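Probable 3-hydroxybutyryl-CoA dehydrogenase (Escherichia coli, PDB 3MOG) catalyses the NAD(+)-dependent oxidation of 3-hydroxyadipyl-CoA to 3-oxoadipyl-CoA, a step of phenylacetate degradation. Local coordinates at residues F144-G158 / G177-V191. Numbering follows the deposited sequence.
Sequences FNPAPVMKLVEVVSG and GKQPVRCHSTPGFIV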
ATOM      1  N   PHE C 144       3.523 -23.946 -20.719  1.00 44.42           N
ATOM      2  CA  PHE C 144       2.463 -23.008 -21.089  1.00 48.53           C
ATOM      3  C   PHE C 144       1.433 -23.703 -21.987  1.00 54.15           C
ATOM      4  O   PHE C 144       1.800 -24.557 -22.781  1.00 52.67           O
ATOM      5  CB  PHE C 144       3.077 -21.762 -21.763  1.00 47.47           C
ATOM      6  CG  PHE C 144       3.858 -20.872 -20.805  1.00 47.65           C
ATOM      7  CD1 PHE C 144       5.141 -21.226 -20.371  1.00 34.24           C
ATOM      8  CD2 PHE C 144       3.297 -19.693 -20.322  1.00 48.08           C
ATOM      9  CE1 PHE C 144       5.847 -20.434 -19.471  1.00 43.72           C
ATOM     10  CE2 PHE C 144       4.003 -18.893 -19.418  1.00 53.52           C
ATOM     11  CZ  PHE C 144       5.288 -19.263 -19.004  1.00 38.88           C
ATOM     12  N   ASN C 145       0.153 -23.358 -21.816  1.00 54.95           N
ATOM     13  CA  ASN C 145      -0.974 -23.873 -22.617  1.00 53.69           C
ATOM     14  C   ASN C 145      -0.971 -23.401 -24.082  1.00 55.25           C
ATOM     15  O   ASN C 145      -0.901 -22.199 -24.343  1.00 55.98           O
ATOM     16  CB  ASN C 145      -2.280 -23.417 -21.963  1.00 58.81           C
ATOM     17  CG  ASN C 145      -3.457 -24.357 -22.215  1.00 63.42           C
ATOM     18  OD1 ASN C 145      -4.519 -24.177 -21.625  1.00 70.66           O
ATOM     19  ND2 ASN C 145      -3.275 -25.358 -23.058  1.00 57.53           N
ATOM     20  N   PRO C 146      -1.049 -24.343 -25.051  1.00 58.61           N
ATOM     21  CA  PRO C 146      -0.972 -25.797 -24.872  1.00 54.49           C
ATOM     22  C   PRO C 146       0.458 -26.302 -24.872  1.00 53.06           C
ATOM     23  O   PRO C 146       1.254 -25.941 -25.749  1.00 56.46           O
ATOM     24  CB  PRO C 146      -1.776 -26.357 -26.061  1.00 55.45           C
ATOM     25  CG  PRO C 146      -2.301 -25.160 -26.815  1.00 58.22           C
ATOM     26  CD  PRO C 146      -1.442 -23.998 -26.426  1.00 55.69           C
ATOM     27  N   ALA C 147       0.776 -27.122 -23.875  1.00 52.39           N
ATOM     28  CA  ALA C 147       2.128 -27.680 -23.726  1.00 51.09           C
ATOM     29  C   ALA C 147       2.785 -28.279 -24.974  1.00 55.15           C
ATOM     30  O   ALA C 147       3.990 -28.060 -25.158  1.00 54.73           O
ATOM     31  CB  ALA C 147       2.213 -28.640 -22.562  1.00 44.67           C
ATOM     32  N   PRO C 148       2.026 -29.028 -25.829  1.00 55.31           N
ATOM     33  CA  PRO C 148       2.701 -29.541 -27.031  1.00 51.95           C
ATOM     34  C   PRO C 148       3.091 -28.476 -28.053  1.00 53.93           C
ATOM     35  O   PRO C 148       4.007 -28.705 -28.841  1.00 54.21           O
ATOM     36  CB  PRO C 148       1.674 -30.504 -27.642  1.00 55.89           C
ATOM     37  CG  PRO C 148       0.755 -30.853 -26.541  1.00 55.20           C
ATOM     38  CD  PRO C 148       0.680 -29.625 -25.685  1.00 53.74           C
ATOM     39  N   VAL C 149       2.420 -27.326 -28.025  1.00 55.63           N
ATOM     40  CA  VAL C 149       2.718 -26.247 -28.969  1.00 59.52           C
ATOM     41  C   VAL C 149       3.737 -25.225 -28.422  1.00 56.84           C
ATOM     42  O   VAL C 149       4.745 -24.961 -29.079  1.00 56.36           O
ATOM     43  CB  VAL C 149       1.425 -25.557 -29.492  1.00 60.94           C
ATOM     44  CG1 VAL C 149       1.763 -24.509 -30.541  1.00 65.07           C
ATOM     45  CG2 VAL C 149       0.476 -26.592 -30.093  1.00 63.54           C
ATOM     46  N   MET C 150       3.485 -24.693 -27.220  1.00 53.72           N
ATOM     47  CA  MET C 150       4.304 -23.623 -26.603  1.00 49.92           C
ATOM     48  C   MET C 150       5.751 -24.041 -26.294  1.00 52.98           C
ATOM     49  O   MET C 150       5.986 -25.063 -25.648  1.00 56.92           O
ATOM     50  CB  MET C 150       3.613 -23.100 -25.338  1.00 49.11           C
ATOM     51  CG  MET C 150       2.225 -22.453 -25.593  1.00 53.59           C
ATOM     52  SD  MET C 150       2.219 -21.049 -26.757  1.00 50.43           S
ATOM     53  CE  MET C 150       2.901 -19.765 -25.725  1.00 53.64           C
ATOM     54  N   LYS C 151       6.701 -23.314 -26.836  1.00 51.09           N
ATOM     55  CA  LYS C 151       8.099 -23.630 -26.665  1.00 54.48           C
ATOM     56  C   LYS C 151       8.729 -23.379 -25.319  1.00 51.48           C
ATOM     57  O   LYS C 151       9.735 -23.961 -25.005  1.00 50.78           O
ATOM     58  CB  LYS C 151       8.924 -23.018 -27.773  1.00 61.37           C
ATOM     59  CG  LYS C 151       8.888 -23.836 -29.012  1.00 71.96           C
ATOM     60  CD  LYS C 151       9.869 -23.357 -30.027  1.00 82.95           C
ATOM     61  CE  LYS C 151      11.284 -23.256 -29.494  1.00 94.64           C
ATOM     62  NZ  LYS C 151      12.066 -24.500 -29.667  1.00 97.52           N
ATOM     63  N   LEU C 152       8.164 -22.474 -24.550  1.00 43.66           N
ATOM     64  CA  LEU C 152       8.829 -22.022 -23.332  1.00 47.60           C
ATOM     65  C   LEU C 152       8.550 -22.926 -22.132  1.00 40.83           C
ATOM     66  O   LEU C 152       7.429 -23.360 -21.938  1.00 42.85           O
ATOM     67  CB  LEU C 152       8.437 -20.568 -23.001  1.00 41.17           C
ATOM     68  CG  LEU C 152       9.345 -19.896 -21.959  1.00 46.99           C
ATOM     69  CD1 LEU C 152      10.650 -19.330 -22.599  1.00 36.77           C
ATOM     70  CD2 LEU C 152       8.586 -18.826 -21.212  1.00 49.59           C
ATOM     71  N   VAL C 153       9.578 -23.209 -21.336  1.00 44.62           N
ATOM     72  CA  VAL C 153       9.351 -23.640 -19.953  1.00 45.37           C
ATOM     73  C   VAL C 153      10.219 -22.845 -18.971  1.00 48.17           C
ATOM     74  O   VAL C 153      11.373 -22.552 -19.257  1.00 52.06           O
ATOM     75  CB  VAL C 153       9.374 -25.211 -19.730  1.00 46.08           C
ATOM     76  CG1 VAL C 153      10.077 -25.915 -20.810  1.00 41.79           C
ATOM     77  CG2 VAL C 153       9.907 -25.615 -18.341  1.00 35.96           C
ATOM     78  N   GLU C 154       9.631 -22.456 -17.847  1.00 43.31           N
ATOM     79  CA  GLU C 154      10.356 -21.785 -16.785  1.00 42.63           C
ATOM     80  C   GLU C 154      10.801 -22.837 -15.777  1.00 44.63           C
ATOM     81  O   GLU C 154       9.970 -23.562 -15.219  1.00 45.88           O
ATOM     82  CB  GLU C 154       9.457 -20.731 -16.129  1.00 36.97           C
ATOM     83  CG  GLU C 154       9.095 -19.576 -17.047  1.00 41.57           C
ATOM     84  CD  GLU C 154       8.180 -18.548 -16.388  1.00 54.82           C
ATOM     85  OE1 GLU C 154       7.044 -18.910 -16.007  1.00 53.09           O
ATOM     86  OE2 GLU C 154       8.592 -17.370 -16.268  1.00 49.85           O
ATOM     87  N   VAL C 155      12.112 -22.946 -15.587  1.00 43.67           N
ATOM     88  CA  VAL C 155      12.692 -23.898 -14.649  1.00 42.86           C
ATOM     89  C   VAL C 155      12.937 -23.156 -13.341  1.00 42.54           C
ATOM     90  O   VAL C 155      13.803 -22.293 -13.252  1.00 42.91           O
ATOM     91  CB  VAL C 155      14.022 -24.495 -15.167  1.00 48.45           C
ATOM     92  CG1 VAL C 155      14.640 -25.415 -14.111  1.00 49.19           C
ATOM     93  CG2 VAL C 155      13.822 -25.248 -16.480  1.00 43.78           C
ATOM     94  N   VAL C 156      12.154 -23.469 -12.326  1.00 38.43           N
ATOM     95  CA  VAL C 156      12.077 -22.581 -11.171  1.00 42.41           C
ATOM     96  C   VAL C 156      12.783 -23.139  -9.952  1.00 45.82           C
ATOM     97  O   VAL C 156      12.426 -24.221  -9.464  1.00 49.73           O
ATOM     98  CB  VAL C 156      10.620 -22.272 -10.811  1.00 37.77           C
ATOM     99  CG1 VAL C 156      10.555 -21.092  -9.871  1.00 45.77           C
ATOM    100  CG2 VAL C 156       9.831 -21.993 -12.051  1.00 36.25           C
ATOM    101  N   SER C 157      13.787 -22.414  -9.467  1.00 49.32           N
ATOM    102  CA  SER C 157      14.478 -22.811  -8.238  1.00 47.36           C
ATOM    103  C   SER C 157      13.761 -22.288  -7.000  1.00 56.08           C
ATOM    104  O   SER C 157      13.469 -21.090  -6.877  1.00 53.49           O
ATOM    105  CB  SER C 157      15.925 -22.339  -8.220  1.00 50.40           C
ATOM    106  OG  SER C 157      16.680 -22.910  -9.278  1.00 49.51           O
ATOM    107  N   GLY C 158      13.471 -23.202  -6.080  1.00 57.28           N
ATOM    108  CA  GLY C 158      13.140 -22.817  -4.720  1.00 58.43           C
ATOM    109  C   GLY C 158      14.438 -22.554  -3.992  1.00 53.09           C
ATOM    110  O   GLY C 158      15.534 -22.754  -4.546  1.00 53.87           O
ATOM    111  N   GLY C 177      12.550 -30.404 -27.252  1.00 55.61           N
ATOM    112  CA  GLY C 177      12.347 -29.352 -28.246  1.00 54.94           C
ATOM    113  C   GLY C 177      11.787 -28.070 -27.641  1.00 57.88           C
ATOM    114  O   GLY C 177      11.185 -27.256 -28.347  1.00 55.10           O
ATOM    115  N   LYS C 178      11.965 -27.908 -26.329  1.00 55.31           N
ATOM    116  CA  LYS C 178      11.528 -26.704 -25.632  1.00 54.82           C
ATOM    117  C   LYS C 178      12.692 -25.755 -25.456  1.00 54.24           C
ATOM    118  O   LYS C 178      13.830 -26.075 -25.804  1.00 54.67           O
ATOM    119  CB  LYS C 178      10.923 -27.029 -24.255  1.00 53.75           C
ATOM    120  CG  LYS C 178       9.681 -27.926 -24.263  1.00 47.23           C
ATOM    121  CD  LYS C 178       8.617 -27.443 -25.230  1.00 47.74           C
ATOM    122  CE  LYS C 178       7.402 -28.368 -25.206  1.00 48.24           C
ATOM    123  NZ  LYS C 178       6.362 -27.951 -26.204  1.00 51.07           N
ATOM    124  N   GLN C 179      12.393 -24.585 -24.911  1.00 52.81           N
ATOM    125  CA  GLN C 179      13.412 -23.623 -24.551  1.00 47.39           C
ATOM    126  C   GLN C 179      13.263 -23.306 -23.069  1.00 50.04           C
ATOM    127  O   GLN C 179      12.349 -22.580 -22.673  1.00 54.43           O
ATOM    128  CB  GLN C 179      13.262 -22.349 -25.391  1.00 46.55           C
ATOM    129  CG  GLN C 179      14.432 -21.371 -25.266  1.00 57.73           C
ATOM    130  CD  GLN C 179      15.777 -22.020 -25.567  1.00 63.09           C
ATOM    131  OE1 GLN C 179      15.971 -22.597 -26.636  1.00 67.89           O
ATOM    132  NE2 GLN C 179      16.705 -21.941 -24.613  1.00 61.60           N
ATOM    133  N   PRO C 180      14.149 -23.863 -22.240  1.00 49.85           N
ATOM    134  CA  PRO C 180      14.090 -23.539 -20.824  1.00 48.43           C
ATOM    135  C   PRO C 180      14.676 -22.154 -20.539  1.00 54.15           C
ATOM    136  O   PRO C 180      15.585 -21.694 -21.249  1.00 52.26           O
ATOM    137  CB  PRO C 180      14.956 -24.620 -20.182  1.00 49.15           C
ATOM    138  CG  PRO C 180      15.965 -24.981 -21.267  1.00 52.01           C
ATOM    139  CD  PRO C 180      15.260 -24.779 -22.573  1.00 51.19           C
ATOM    140  N   VAL C 181      14.118 -21.498 -19.524  1.00 47.64           N
ATOM    141  CA  VAL C 181      14.691 -20.300 -18.927  1.00 45.90           C
ATOM    142  C   VAL C 181      14.705 -20.541 -17.413  1.00 45.88           C
ATOM    143  O   VAL C 181      13.811 -21.188 -16.893  1.00 44.60           O
ATOM    144  CB  VAL C 181      13.903 -19.005 -19.292  1.00 46.68           C
ATOM    145  CG1 VAL C 181      14.093 -18.644 -20.766  1.00 47.63           C
ATOM    146  CG2 VAL C 181      12.393 -19.116 -18.947  1.00 40.18           C
ATOM    147  N   ARG C 182      15.737 -20.065 -16.723  1.00 44.31           N
ATOM    148  CA  ARG C 182      15.844 -20.246 -15.268  1.00 47.08           C
ATOM    149  C   ARG C 182      15.387 -18.999 -14.541  1.00 48.15           C
ATOM    150  O   ARG C 182      15.627 -17.888 -15.002  1.00 51.97           O
ATOM    151  CB  ARG C 182      17.282 -20.537 -14.860  1.00 44.34           C
ATOM    152  CG  ARG C 182      17.938 -21.616 -15.691  1.00 52.60           C
ATOM    153  CD  ARG C 182      19.354 -21.217 -16.049  1.00 60.71           C
ATOM    154  NE  ARG C 182      19.931 -22.202 -16.956  1.00 64.20           N
ATOM    155  CZ  ARG C 182      20.814 -23.128 -16.591  1.00 64.16           C
ATOM    156  NH1 ARG C 182      21.248 -23.182 -15.334  1.00 63.97           N
ATOM    157  NH2 ARG C 182      21.269 -23.996 -17.488  1.00 57.14           N
ATOM    158  N   CYS C 183      14.725 -19.197 -13.405  1.00 44.01           N
ATOM    159  CA  CYS C 183      14.302 -18.120 -12.538  1.00 44.48           C
ATOM    160  C   CYS C 183      14.099 -18.646 -11.124  1.00 47.11           C
ATOM    161  O   CYS C 183      13.922 -19.836 -10.931  1.00 51.64           O
ATOM    162  CB  CYS C 183      13.015 -17.455 -13.050  1.00 49.53           C
ATOM    163  SG  CYS C 183      11.534 -18.428 -12.878  1.00 54.83           S
ATOM    164  N   HIS C 184      14.145 -17.752 -10.141  1.00 50.63           N
ATOM    165  CA  HIS C 184      13.913 -18.109  -8.747  0.50 48.23           C
ATOM    166  C   HIS C 184      12.420 -18.109  -8.481  1.00 47.38           C
ATOM    167  O   HIS C 184      11.640 -17.597  -9.291  1.00 45.26           O
ATOM    168  CB  HIS C 184      14.621 -17.125  -7.808  0.50 49.61           C
ATOM    169  CG  HIS C 184      14.873 -17.676  -6.439  0.50 54.98           C
ATOM    170  ND1 HIS C 184      15.770 -18.695  -6.201  0.50 59.18           N
ATOM    171  CD2 HIS C 184      14.342 -17.353  -5.235  0.50 58.33           C
ATOM    172  CE1 HIS C 184      15.782 -18.977  -4.909  0.50 58.55           C
ATOM    173  NE2 HIS C 184      14.925 -18.176  -4.301  0.50 56.40           N
ATOM    174  N   SER C 185      12.023 -18.678  -7.348  1.00 46.87           N
ATOM    175  CA  SER C 185      10.625 -18.786  -6.998  1.00 50.98           C
ATOM    176  C   SER C 185      10.052 -17.488  -6.426  1.00 49.29           C
ATOM    177  O   SER C 185       9.662 -17.422  -5.265  1.00 54.34           O
ATOM    178  CB  SER C 185      10.420 -19.954  -6.022  1.00 54.51           C
ATOM    179  OG  SER C 185       9.057 -20.303  -6.021  1.00 58.23           O
ATOM    180  N   THR C 186       9.985 -16.461  -7.261  1.00 49.02           N
ATOM    181  CA  THR C 186       9.432 -15.177  -6.857  1.00 45.08           C
ATOM    182  C   THR C 186       8.075 -15.021  -7.546  1.00 46.90           C
ATOM    183  O   THR C 186       7.842 -15.655  -8.581  1.00 46.52           O
ATOM    184  CB  THR C 186      10.401 -14.041  -7.248  1.00 47.66           C
ATOM    185  OG1 THR C 186      10.663 -14.112  -8.656  1.00 44.53           O
ATOM    186  CG2 THR C 186      11.707 -14.173  -6.474  1.00 39.75           C
ATOM    187  N   PRO C 187       7.176 -14.195  -6.978  1.00 46.51           N
ATOM    188  CA  PRO C 187       5.814 -14.063  -7.504  1.00 48.62           C
ATOM    189  C   PRO C 187       5.761 -13.737  -8.996  1.00 44.87           C
ATOM    190  O   PRO C 187       6.366 -12.750  -9.432  1.00 39.21           O
ATOM    191  CB  PRO C 187       5.250 -12.875  -6.727  1.00 44.10           C
ATOM    192  CG  PRO C 187       6.042 -12.827  -5.470  1.00 43.02           C
ATOM    193  CD  PRO C 187       7.394 -13.323  -5.806  1.00 48.88           C
ATOM    194  N   GLY C 188       5.037 -14.572  -9.745  1.00 37.39           N
ATOM    195  CA  GLY C 188       4.787 -14.371 -11.174  1.00 35.96           C
ATOM    196  C   GLY C 188       5.913 -14.865 -12.065  1.00 34.51           C
ATOM    197  O   GLY C 188       5.851 -14.704 -13.279  1.00 48.66           O
ATOM    198  N   PHE C 189       6.937 -15.459 -11.452  1.00 40.19           N
ATOM    199  CA  PHE C 189       8.178 -15.898 -12.122  1.00 44.36           C
ATOM    200  C   PHE C 189       8.774 -14.803 -13.034  1.00 45.52           C
ATOM    201  O   PHE C 189       9.098 -13.713 -12.548  1.00 44.96           O
ATOM    202  CB  PHE C 189       7.991 -17.254 -12.824  1.00 48.27           C
ATOM    203  CG  PHE C 189       7.421 -18.353 -11.926  1.00 42.30           C
ATOM    204  CD1 PHE C 189       7.706 -18.395 -10.553  1.00 42.26           C
ATOM    205  CD2 PHE C 189       6.634 -19.361 -12.473  1.00 47.87           C
ATOM    206  CE1 PHE C 189       7.191 -19.398  -9.745  1.00 45.51           C
ATOM    207  CE2 PHE C 189       6.116 -20.376 -11.675  1.00 48.20           C
ATOM    208  CZ  PHE C 189       6.392 -20.396 -10.308  1.00 38.89           C
ATOM    209  N   ILE C 190       8.930 -15.078 -14.329  1.00 45.70           N
ATOM    210  CA  ILE C 190       9.273 -14.023 -15.298  1.00 41.03           C
ATOM    211  C   ILE C 190       8.016 -13.566 -16.034  1.00 42.51           C
ATOM    212  O   ILE C 190       7.607 -12.404 -15.927  1.00 44.87           O
ATOM    213  CB  ILE C 190      10.301 -14.470 -16.356  1.00 41.00           C
ATOM    214  CG1 ILE C 190      11.577 -15.013 -15.732  1.00 40.79           C
ATOM    215  CG2 ILE C 190      10.665 -13.313 -17.294  1.00 37.13           C
ATOM    216  CD1 ILE C 190      12.404 -15.779 -16.774  1.00 40.31           C
ATOM    217  N   VAL C 191       7.404 -14.490 -16.772  1.00 41.45           N
ATOM    218  CA  VAL C 191       6.318 -14.163 -17.699  1.00 43.15           C
ATOM    219  C   VAL C 191       5.098 -13.504 -17.039  1.00 41.81           C
ATOM    220  O   VAL C 191       4.682 -12.440 -17.462  1.00 51.69           O
ATOM    221  CB  VAL C 191       5.867 -15.399 -18.542  1.00 39.44           C
ATOM    222  CG1 VAL C 191       4.754 -14.997 -19.491  1.00 34.60           C
ATOM    223  CG2 VAL C 191       7.033 -15.987 -19.317  1.00 40.55           C
TER
HETATM  224  O   HOH W   1       5.857 -30.532 -28.108  1.00 60.98           O
HETATM  225  O   HOH W   2       5.402 -17.000 -15.095  1.00 43.19           O
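Glu154 reaches from strand 152-157 to the backbone just after the Thr186-Phe189 turn, where helix 191-194 begins. Its OE2 accepts from Ile190 N at 3.0 Å and from Val191 N at 3.2 Å, from opposite faces of the carboxylate plane. OE1 bonds to His142 and to a water shared with Gly188 O. The strands pair in parallel and helix 163-175 connects them, a beta-alpha-beta unit of the NAD-binding domain. Packing is tight beside Glu154. Val156 CG2 sits over the Phe189 ring centre, 4.0 Å from the centroid, a CH-pi contact. Val156 CG1 touches Phe189 CE1 at 3.8 Å. Leu152 CD2 meets Val191 CG2 tip to tip.

Buried Lys178 is also tightly held. It bends at chi2 (-50°) and sends NZ to Ala147 O at 2.6 Å and Met150 O at 3.0 Å. A water links NZ to Pro148 O. A leucine here has no ammonium, so the 147-150 turn would probably be less firmly held.

The loose side is exposed: Lys151 NZ gives Gly177 O a 3.2 Å hydrogen bond from above the carbonyl plane. The chemistry implies two polar ties: an ammonium gathering carbonyls where the pairing starts, and a carboxylate gripping N-H groups from its middle.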